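Local coordinates for protein 6-pyruvoyl tetrahydropterin synthase (Plasmodium falciparum, PDB 1Y13) that is a tunnelling-fold (T-fold) protein of the 6-pyruvoyl tetrahydropterin synthase family that binds a zinc ion and biopterin, at residues 24-29 and 73-78; 36-41 and 116-121; 90-95 and 99-104. One frame throughout, in Å; residues are numbered along the deposited sequence.

Contact 1 of 3, residues 24-29 and 73-78; sequences VSVESP and SILKEK
Val-24 and Val-26 share one side-chain conformation (chi1 -72° and -65°): in each, CG1 stands anti to the carbonyl carbon and CG2 lies between the backbone N and that carbon. This carries both CG2 methyls toward Leu-75. Two residues apart on one strand, the valines present their side chains to the same side and receive different parts of that leucine. CG2 of Val-26 lies 3.8 Å from CB of Leu-75, near the root of the side chain, whereas CG2 of Val-24 meets a terminal methyl, CD1 of Leu-75, at 3.9 Å, the two side chains crossing at about a right angle. The other methyl of Val-26, CG1, rests 4.0 Å from CG of Lys-76, so Val-26 touches two successive helix residues.

The axes of strand 24-28 and helix 73-78 approach to 8.6 Å at a crossing angle of -41°, and CA of Val-26 is 6.7 Å from CA of Lys-76. This is helix-on-sheet packing of the T-fold, in which helices cover one face of an antiparallel sheet. Leu-75 also touches Leu-57 on the neighbouring strand and Met-150 of helix 135-150. Val-24 to Val-26 pair antiparallel with a strand of the second subunit, and a bound biopterin lies about 4 Å from the Val-24 side chain.

No hydrogen bond spans the two segments; the contacts are all between aliphatic carbons. Lys-76 divides its roles accordingly: its CG packs on Val-26, while its bent end carries NZ to a weak hydrogen bond with Thr-172 of the second subunit, consistent with an apolar seam whose edge lies at the subunit interface.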
loop_
_atom_site.group_PDB
_atom_site.type_symbol
_atom_site.label_atom_id
_atom_site.label_comp_id
_atom_site.label_asym_id
_atom_site.label_seq_id
_atom_site.Cartn_x
_atom_site.Cartn_y
_atom_site.Cartn_z
ATOM N N VAL A 24 11.698 -9.467 14.571
ATOM C CA VAL A 24 11.547 -9.663 13.127
ATOM C C VAL A 24 10.073 -9.960 12.835
ATOM O O VAL A 24 9.370 -10.574 13.655
ATOM C CB VAL A 24 12.455 -10.786 12.552
ATOM C CG1 VAL A 24 13.925 -10.359 12.535
ATOM C CG2 VAL A 24 12.291 -12.107 13.336
ATOM N N SER A 25 9.595 -9.484 11.695
ATOM C CA SER A 25 8.229 -9.764 11.264
ATOM C C SER A 25 8.178 -10.013 9.796
ATOM O O SER A 25 8.998 -9.496 9.032
ATOM C CB SER A 25 7.217 -8.662 11.631
ATOM O OG SER A 25 7.536 -7.431 11.052
ATOM N N VAL A 26 7.205 -10.832 9.427
ATOM C CA VAL A 26 6.925 -11.149 8.034
ATOM C C VAL A 26 5.435 -10.894 7.769
ATOM O O VAL A 26 4.591 -11.140 8.621
ATOM C CB VAL A 26 7.327 -12.610 7.684
ATOM C CG1 VAL A 26 8.825 -12.772 7.793
ATOM C CG2 VAL A 26 6.628 -13.602 8.639
ATOM N N GLU A 27 5.137 -10.359 6.598
ATOM C CA GLU A 27 3.764 -10.063 6.199
ATOM C C GLU A 27 3.715 -10.172 4.702
ATOM O O GLU A 27 4.661 -9.772 4.037
ATOM C CB GLU A 27 3.377 -8.640 6.627
ATOM C CG GLU A 27 3.930 -7.530 5.720
ATOM C CD GLU A 27 3.776 -6.124 6.327
ATOM N N SER A 28 2.637 -10.725 4.155
ATOM C CA SER A 28 2.465 -10.749 2.705
ATOM C C SER A 28 1.017 -11.044 2.368
ATOM O O SER A 28 0.368 -11.841 3.071
ATOM C CB SER A 28 3.339 -11.846 2.083
ATOM O OG SER A 28 3.009 -12.055 0.711
ATOM N N PRO A 29 0.517 -10.449 1.269
ATOM C CA PRO A 29 -0.732 -10.867 0.599
ATOM C C PRO A 29 -0.830 -12.385 0.430
ATOM O O PRO A 29 -1.932 -12.915 0.306
ATOM C CB PRO A 29 -0.577 -10.262 -0.792
ATOM C CG PRO A 29 0.230 -9.013 -0.584
ATOM C CD PRO A 29 1.138 -9.279 0.606
ATOM N N SER A 73 12.936 -17.113 6.611
ATOM C CA SER A 73 12.388 -18.268 5.879
ATOM C C SER A 73 11.642 -19.279 6.757
ATOM O O SER A 73 10.679 -19.885 6.315
ATOM C CB SER A 73 13.472 -18.975 5.070
ATOM O OG SER A 73 14.338 -19.666 5.943
ATOM N N ILE A 74 12.077 -19.450 7.999
ATOM C CA ILE A 74 11.335 -20.285 8.941
ATOM C C ILE A 74 9.936 -19.684 9.241
ATOM O O ILE A 74 8.927 -20.390 9.242
ATOM C CB ILE A 74 12.139 -20.506 10.245
ATOM C CG1 ILE A 74 13.430 -21.290 9.940
ATOM C CG2 ILE A 74 11.273 -21.197 11.306
ATOM C CD1 ILE A 74 14.407 -21.400 11.119
ATOM N N LEU A 75 9.882 -18.385 9.503
ATOM C CA LEU A 75 8.607 -17.757 9.819
ATOM C C LEU A 75 7.663 -17.831 8.627
ATOM O O LEU A 75 6.474 -18.115 8.792
ATOM C CB LEU A 75 8.787 -16.302 10.280
ATOM C CG LEU A 75 9.757 -15.985 11.427
ATOM C CD1 LEU A 75 9.732 -14.509 11.740
ATOM C CD2 LEU A 75 9.423 -16.792 12.673
ATOM N N LYS A 76 8.185 -17.593 7.427
ATOM C CA LYS A 76 7.347 -17.608 6.226
ATOM C C LYS A 76 6.774 -18.988 5.957
ATOM O O LYS A 76 5.581 -19.123 5.658
ATOM C CB LYS A 76 8.111 -17.133 4.998
ATOM C CG LYS A 76 8.400 -15.646 5.020
ATOM C CD LYS A 76 9.225 -15.265 3.790
ATOM C CE LYS A 76 9.227 -13.761 3.572
ATOM N NZ LYS A 76 7.985 -13.243 2.916
ATOM N N GLU A 77 7.630 -20.003 6.085
ATOM C CA GLU A 77 7.248 -21.395 5.824
ATOM C C GLU A 77 6.156 -21.827 6.805
ATOM O O GLU A 77 5.195 -22.484 6.408
ATOM C CB GLU A 77 8.480 -22.316 5.891
ATOM C CG GLU A 77 8.204 -23.794 5.712
ATOM C CD GLU A 77 9.374 -24.669 6.154
ATOM N N LYS A 78 6.274 -21.421 8.072
ATOM C CA LYS A 78 5.275 -21.819 9.078
ATOM C C LYS A 78 3.935 -21.090 8.929
ATOM O O LYS A 78 2.868 -21.691 9.109
ATOM C CB LYS A 78 5.807 -21.660 10.491
ATOM C CG LYS A 78 7.044 -22.466 10.801
ATOM C CD LYS A 78 6.913 -23.907 10.376
ATOM C CE LYS A 78 8.221 -24.670 10.645
ATOM N NZ LYS A 78 8.031 -26.122 10.362
#

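Contact 2 of 3, residues 36-41 and 116-121; sequences AHFIAY and SEYSFP. With ZN (zinc ion), chain D; BIO (biopterin), chain E.
Phe-38 reaches across to Tyr-118 along a side chain whose CB is directed at the opposite segment. With chi1 at 61°, CG is held between the backbone N and the carbonyl carbon, and the ring beyond it comes to lie over a face of the tyrosine. Along the ring the contact tightens. CD2 of Phe-38 is 4.1 Å from CZ of Tyr-118, and CE2 of Phe-38 comes to 3.8 Å from the same CZ. CE2 sits over the centre of the Tyr-118 ring, and the tip, CZ of Phe-38, is 3.7 Å from CE1 of Tyr-118. Centroids 4.5 Å apart and planes inclined by 21° define an offset stack. In return, OH of Tyr-118 lies over the centre of the Phe-38 ring, 4.3 Å above its plane; its hydrogen bond goes to Asp-124 of the fourth subunit.

The stack joins the break near the end of the long T-fold strand 21-41 to strand 117-121 of a separate antiparallel sheet, outermost within this chain, with backbone bonds from Ser-119 to the fourth subunit. Arg-45 touches both rings, and Leu-99 packs on Phe-38.

The residues flanking Phe-38 serve the zinc and biopterin site. CB of His-37 points away from the tyrosine strand, and its NE2 binds the zinc ion at 2.3 Å, completing with His-49 and His-51 a three-histidine site. O9 and O10 of biopterin also coordinate the metal, O10 at 1.9 Å from zinc. ND1 of His-37 is hydrogen-bonded to OG of Ser-133, which fixes the imidazole's rotation. CD1 of Ile-39 lies against biopterin N5, while Tyr-68 of the fifth subunit packs on the same isoleucine.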
loop_
_atom_site.group_PDB
_atom_site.type_symbol
_atom_site.label_atom_id
_atom_site.label_comp_id
_atom_site.label_asym_id
_atom_site.label_seq_id
_atom_site.Cartn_x
_atom_site.Cartn_y
_atom_site.Cartn_z
ATOM N N ALA A 36 -15.394 -18.735 3.883
ATOM C CA ALA A 36 -16.732 -18.323 4.208
ATOM C C ALA A 36 -16.972 -18.485 5.713
ATOM O O ALA A 36 -16.326 -19.314 6.367
ATOM C CB ALA A 36 -17.769 -19.141 3.390
ATOM N N HIS A 37 -17.898 -17.703 6.262
ATOM C CA HIS A 37 -18.253 -17.823 7.675
ATOM C C HIS A 37 -19.496 -16.980 7.961
ATOM O O HIS A 37 -19.934 -16.193 7.111
ATOM C CB HIS A 37 -17.073 -17.363 8.575
ATOM C CG HIS A 37 -17.069 -15.890 8.872
ATOM N ND1 HIS A 37 -17.127 -15.388 10.157
ATOM C CD2 HIS A 37 -17.004 -14.812 8.052
ATOM C CE1 HIS A 37 -17.089 -14.066 10.118
ATOM N NE2 HIS A 37 -17.013 -13.689 8.852
ATOM N N PHE A 38 -20.053 -17.135 9.152
ATOM C CA PHE A 38 -20.949 -16.127 9.674
ATOM C C PHE A 38 -20.789 -16.106 11.172
ATOM O O PHE A 38 -20.548 -17.136 11.793
ATOM C CB PHE A 38 -22.413 -16.338 9.219
ATOM C CG PHE A 38 -23.026 -17.642 9.671
ATOM C CD1 PHE A 38 -23.629 -17.739 10.905
ATOM C CD2 PHE A 38 -23.003 -18.768 8.848
ATOM C CE1 PHE A 38 -24.201 -18.953 11.329
ATOM C CE2 PHE A 38 -23.570 -19.962 9.247
ATOM C CZ PHE A 38 -24.155 -20.067 10.492
ATOM N N ILE A 39 -20.874 -14.917 11.750
ATOM C CA ILE A 39 -20.879 -14.792 13.200
ATOM C C ILE A 39 -22.250 -15.072 13.817
ATOM O O ILE A 39 -23.279 -14.671 13.298
ATOM C CB ILE A 39 -20.259 -13.455 13.622
ATOM C CG1 ILE A 39 -18.734 -13.636 13.650
ATOM C CG2 ILE A 39 -20.788 -13.027 14.981
ATOM C CD1 ILE A 39 -17.960 -12.390 13.362
ATOM N N ALA A 40 -22.248 -15.837 14.906
ATOM C CA ALA A 40 -23.462 -16.070 15.659
ATOM C C ALA A 40 -23.117 -16.069 17.144
ATOM O O ALA A 40 -22.204 -16.762 17.557
ATOM C CB ALA A 40 -24.088 -17.387 15.224
ATOM N N TYR A 41 -23.807 -15.238 17.922
ATOM C CA TYR A 41 -23.686 -15.224 19.379
ATOM C C TYR A 41 -25.085 -15.013 19.954
ATOM O O TYR A 41 -26.055 -14.981 19.186
ATOM C CB TYR A 41 -22.685 -14.173 19.851
ATOM C CG TYR A 41 -22.912 -12.749 19.367
ATOM C CD1 TYR A 41 -23.781 -11.887 20.050
ATOM C CD2 TYR A 41 -22.218 -12.250 18.265
ATOM C CE1 TYR A 41 -23.977 -10.585 19.631
ATOM C CE2 TYR A 41 -22.395 -10.944 17.839
ATOM C CZ TYR A 41 -23.278 -10.120 18.522
ATOM O OH TYR A 41 -23.461 -8.818 18.108
ATOM N N SER A 116 -33.227 -21.159 11.576
ATOM C CA SER A 116 -32.721 -21.177 10.206
ATOM C C SER A 116 -31.618 -22.236 10.075
ATOM O O SER A 116 -30.951 -22.567 11.079
ATOM C CB SER A 116 -32.213 -19.809 9.788
ATOM O OG SER A 116 -31.434 -19.254 10.813
ATOM N N GLU A 117 -31.451 -22.790 8.868
ATOM C CA GLU A 117 -30.541 -23.925 8.648
ATOM C C GLU A 117 -29.609 -23.715 7.461
ATOM O O GLU A 117 -29.939 -23.061 6.483
ATOM C CB GLU A 117 -31.302 -25.225 8.379
ATOM C CG GLU A 117 -32.434 -25.578 9.307
ATOM C CD GLU A 117 -33.152 -26.882 8.891
ATOM O OE1 GLU A 117 -33.158 -27.212 7.678
ATOM O OE2 GLU A 117 -33.703 -27.575 9.783
ATOM N N TYR A 118 -28.444 -24.324 7.575
ATOM C CA TYR A 118 -27.434 -24.347 6.528
ATOM C C TYR A 118 -27.039 -25.796 6.391
ATOM O O TYR A 118 -27.056 -26.542 7.384
ATOM C CB TYR A 118 -26.199 -23.544 6.962
ATOM C CG TYR A 118 -26.427 -22.061 7.130
ATOM C CD1 TYR A 118 -27.041 -21.556 8.269
ATOM C CD2 TYR A 118 -26.000 -21.152 6.152
ATOM C CE1 TYR A 118 -27.270 -20.179 8.411
ATOM C CE2 TYR A 118 -26.216 -19.795 6.297
ATOM C CZ TYR A 118 -26.843 -19.316 7.449
ATOM O OH TYR A 118 -27.086 -17.958 7.614
ATOM N N SER A 119 -26.675 -26.211 5.191
ATOM C CA SER A 119 -26.123 -27.543 4.989
ATOM C C SER A 119 -25.011 -27.451 3.965
ATOM O O SER A 119 -25.178 -26.812 2.922
ATOM C CB SER A 119 -27.201 -28.522 4.539
ATOM O OG SER A 119 -26.657 -29.824 4.414
ATOM N N PHE A 120 -23.855 -28.014 4.320
ATOM C CA PHE A 120 -22.647 -28.005 3.473
ATOM C C PHE A 120 -22.094 -29.409 3.347
ATOM O O PHE A 120 -22.212 -30.176 4.279
ATOM C CB PHE A 120 -21.483 -27.241 4.125
ATOM C CG PHE A 120 -21.842 -25.928 4.723
ATOM C CD1 PHE A 120 -22.332 -25.848 6.015
ATOM C CD2 PHE A 120 -21.626 -24.758 4.021
ATOM C CE1 PHE A 120 -22.651 -24.612 6.569
ATOM C CE2 PHE A 120 -21.966 -23.514 4.566
ATOM C CZ PHE A 120 -22.464 -23.441 5.827
ATOM N N PRO A 121 -21.420 -29.737 2.229
ATOM C CA PRO A 121 -20.660 -30.987 2.218
ATOM C C PRO A 121 -19.591 -30.978 3.326
ATOM O O PRO A 121 -18.956 -29.935 3.581
ATOM C CB PRO A 121 -19.994 -30.974 0.839
ATOM C CG PRO A 121 -20.917 -30.126 0.001
ATOM C CD PRO A 121 -21.322 -29.030 0.937
HETATM ZN ZN ZN D . -17.352 -11.444 8.529
HETATM N N1 BIO E . -15.885 -7.462 14.959
HETATM N N2 BIO E . -14.176 -7.537 16.535
HETATM C C2 BIO E . -14.804 -8.090 15.459
HETATM N N3 BIO E . -14.390 -9.234 14.870
HETATM C C4A BIO E . -16.160 -9.217 13.207
HETATM C C8A BIO E . -16.568 -7.972 13.889
HETATM N N8 BIO E . -17.669 -7.327 13.418
HETATM C C7 BIO E . -18.382 -7.778 12.362
HETATM C C6 BIO E . -18.003 -8.927 11.701
HETATM N N5 BIO E . -16.914 -9.610 12.151
HETATM C C9 BIO E . -18.794 -9.442 10.515
HETATM O O9 BIO E . -18.704 -10.910 10.366
HETATM C C10 BIO E . -18.434 -8.747 9.157
HETATM O O10 BIO E . -17.434 -9.500 8.442
HETATM C C11 BIO E . -17.971 -7.281 9.233
#

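Contact 3 of 3, residues 90-95 and 99-104; sequences FILPIY and LKFENV
Leu-92 and Phe-101 bring together strand 90-93, which pairs in parallel with strand 125-128, and the first strand of an antiparallel beta meander made of 99-104, 107-112 and 117-121. The two strand segments are not sheet partners: their axes stay 9.7 Å apart at an angle of 111°, and the contact between them is made by side chains and two carbonyl oxygens.

Leu-92 extends with CG anti to the backbone N (chi1 -162°), which aims CG at the phenyl ring even though its CB does not set out in that direction; the second torsion, near -60°, then lays CD1 over one face of the ring, displaced toward the rim. Phe-101 comes from the opposite direction, CG anti to its carbonyl carbon and beside the backbone N. CD1 of Leu-92 is 3.8 Å from the Phe-101 ring centroid and 27° off the ring normal, the geometry of a CH-pi contact. CD2 of Leu-92 adds a second methyl, 3.6 Å from CE1 of Phe-101, and also lies at the edge of the Phe-90 ring, in its plane.

Another part of the ring meets backbone. The carbonyl O of Pro-93 approaches the ring edge near its plane, 3.4 Å from CZ of Phe-101, and O of Ile-94 reaches CE2 of Phe-101 obliquely. Nearer the connection between the segments, CG of Pro-93 lies 4.4 Å from CD1 of Leu-99.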
loop_
_atom_site.group_PDB
_atom_site.type_symbol
_atom_site.label_atom_id
_atom_site.label_comp_id
_atom_site.label_asym_id
_atom_site.label_seq_id
_atom_site.Cartn_x
_atom_site.Cartn_y
_atom_site.Cartn_z
ATOM N N PHE A 90 -15.517 -23.225 4.498
ATOM C CA PHE A 90 -16.375 -22.593 5.463
ATOM C C PHE A 90 -15.820 -22.891 6.857
ATOM O O PHE A 90 -15.554 -24.061 7.211
ATOM C CB PHE A 90 -17.840 -23.052 5.314
ATOM C CG PHE A 90 -18.738 -22.554 6.403
ATOM C CD1 PHE A 90 -19.317 -21.291 6.327
ATOM C CD2 PHE A 90 -19.017 -23.344 7.506
ATOM C CE1 PHE A 90 -20.131 -20.829 7.325
ATOM C CE2 PHE A 90 -19.844 -22.884 8.517
ATOM C CZ PHE A 90 -20.399 -21.616 8.433
ATOM N N ILE A 91 -15.596 -21.826 7.628
ATOM C CA ILE A 91 -15.105 -21.961 8.997
ATOM C C ILE A 91 -16.259 -22.302 9.941
ATOM O O ILE A 91 -17.157 -21.510 10.132
ATOM C CB ILE A 91 -14.387 -20.673 9.489
ATOM C CG1 ILE A 91 -13.155 -20.371 8.624
ATOM C CG2 ILE A 91 -13.987 -20.799 10.954
ATOM C CD1 ILE A 91 -12.690 -18.915 8.735
ATOM N N LEU A 92 -16.197 -23.490 10.525
ATOM C CA LEU A 92 -17.192 -24.016 11.462
ATOM C C LEU A 92 -16.659 -23.933 12.890
ATOM O O LEU A 92 -15.690 -24.611 13.221
ATOM C CB LEU A 92 -17.421 -25.483 11.090
ATOM C CG LEU A 92 -18.555 -26.469 11.415
ATOM C CD1 LEU A 92 -18.599 -26.815 12.892
ATOM C CD2 LEU A 92 -19.904 -25.979 10.919
ATOM N N PRO A 93 -17.285 -23.097 13.744
ATOM C CA PRO A 93 -16.845 -22.982 15.122
ATOM C C PRO A 93 -17.492 -24.045 16.024
ATOM O O PRO A 93 -18.567 -23.818 16.572
ATOM C CB PRO A 93 -17.273 -21.560 15.501
ATOM C CG PRO A 93 -18.408 -21.225 14.575
ATOM C CD PRO A 93 -18.442 -22.221 13.459
ATOM N N ILE A 94 -16.812 -25.179 16.195
ATOM C CA ILE A 94 -17.417 -26.344 16.816
ATOM C C ILE A 94 -17.811 -26.158 18.280
ATOM O O ILE A 94 -18.623 -26.927 18.794
ATOM C CB ILE A 94 -16.643 -27.669 16.556
ATOM C CG1 ILE A 94 -15.165 -27.548 16.861
ATOM C CG2 ILE A 94 -16.824 -28.154 15.107
ATOM C CD1 ILE A 94 -14.454 -28.899 16.870
ATOM N N TYR A 95 -17.277 -25.111 18.918
ATOM C CA TYR A 95 -17.555 -24.846 20.329
ATOM C C TYR A 95 -18.695 -23.828 20.498
ATOM O O TYR A 95 -18.977 -23.375 21.599
ATOM C CB TYR A 95 -16.265 -24.412 21.033
ATOM C CG TYR A 95 -15.491 -25.587 21.550
ATOM C CD1 TYR A 95 -14.612 -26.320 20.724
ATOM C CD2 TYR A 95 -15.690 -26.019 22.882
ATOM C CE1 TYR A 95 -13.903 -27.413 21.222
ATOM C CE2 TYR A 95 -15.003 -27.112 23.400
ATOM C CZ TYR A 95 -14.119 -27.806 22.573
ATOM O OH TYR A 95 -13.494 -28.875 23.158
ATOM N N LEU A 99 -25.197 -22.656 18.090
ATOM C CA LEU A 99 -25.420 -23.446 16.874
ATOM C C LEU A 99 -25.511 -24.920 17.220
ATOM O O LEU A 99 -24.795 -25.393 18.098
ATOM C CB LEU A 99 -24.300 -23.198 15.846
ATOM C CG LEU A 99 -24.054 -21.774 15.357
ATOM C CD1 LEU A 99 -22.737 -21.657 14.589
ATOM C CD2 LEU A 99 -25.229 -21.274 14.528
ATOM N N LYS A 100 -26.423 -25.641 16.572
ATOM C CA LYS A 100 -26.466 -27.100 16.719
ATOM C C LYS A 100 -25.943 -27.733 15.433
ATOM O O LYS A 100 -26.245 -27.268 14.335
ATOM C CB LYS A 100 -27.873 -27.600 17.063
ATOM C CG LYS A 100 -27.927 -29.035 17.578
ATOM C CD LYS A 100 -28.043 -30.098 16.451
ATOM C CE LYS A 100 -28.018 -31.592 16.955
ATOM N NZ LYS A 100 -26.660 -32.096 17.522
ATOM N N PHE A 101 -25.114 -28.758 15.569
ATOM C CA PHE A 101 -24.487 -29.350 14.401
ATOM C C PHE A 101 -24.973 -30.777 14.243
ATOM O O PHE A 101 -25.103 -31.510 15.219
ATOM C CB PHE A 101 -22.972 -29.333 14.527
ATOM C CG PHE A 101 -22.375 -27.975 14.787
ATOM C CD1 PHE A 101 -22.269 -27.035 13.772
ATOM C CD2 PHE A 101 -21.878 -27.654 16.047
ATOM C CE1 PHE A 101 -21.690 -25.776 14.008
ATOM C CE2 PHE A 101 -21.297 -26.412 16.292
ATOM C CZ PHE A 101 -21.174 -25.480 15.257
ATOM N N GLU A 102 -25.272 -31.165 13.016
ATOM C CA GLU A 102 -25.660 -32.537 12.732
ATOM C C GLU A 102 -24.811 -32.996 11.567
ATOM O O GLU A 102 -24.405 -32.199 10.739
ATOM C CB GLU A 102 -27.153 -32.632 12.394
ATOM C CG GLU A 102 -28.031 -32.066 13.517
ATOM C CD GLU A 102 -29.524 -31.973 13.184
ATOM O OE1 GLU A 102 -29.894 -31.984 11.987
ATOM O OE2 GLU A 102 -30.330 -31.879 14.141
ATOM N N ASN A 103 -24.507 -34.278 11.523
ATOM C CA ASN A 103 -23.710 -34.785 10.442
ATOM C C ASN A 103 -24.509 -35.916 9.874
ATOM O O ASN A 103 -24.588 -36.967 10.485
ATOM C CB ASN A 103 -22.348 -35.269 10.955
ATOM C CG ASN A 103 -21.530 -35.988 9.891
ATOM O OD1 ASN A 103 -21.738 -35.815 8.687
ATOM N ND2 ASN A 103 -20.580 -36.801 10.339
ATOM N N VAL A 104 -25.142 -35.705 8.730
ATOM C CA VAL A 104 -25.945 -36.788 8.153
ATOM C C VAL A 104 -25.535 -37.034 6.703
ATOM O O VAL A 104 -25.414 -36.086 5.905
ATOM C CB VAL A 104 -27.469 -36.545 8.332
ATOM C CG1 VAL A 104 -27.883 -35.133 7.868
ATOM C CG2 VAL A 104 -28.277 -37.631 7.642
#

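From the N terminus, strand 21-41 contributes first to contact 1 and then, at its other end, to contact 2. Contact 1 closes at helix 72-86, after contact 2 has opened, and contact 2 closes only at strand 117-121, so the two loops cross. Their centres lie 31 Å apart, on opposite sides of the chain's centre: one ties the helical layer to the main sheet, the other ties that sheet to the small meander. Contact 3, the short loop 90-104, follows contact 1 in series, nests inside contact 2 and joins strand 90-93 to the meander's first strand. Contacts 2 and 3 meet directly, with a probable hydrogen bond from Ile-91 N to Ala-36 O of 2.9 Å.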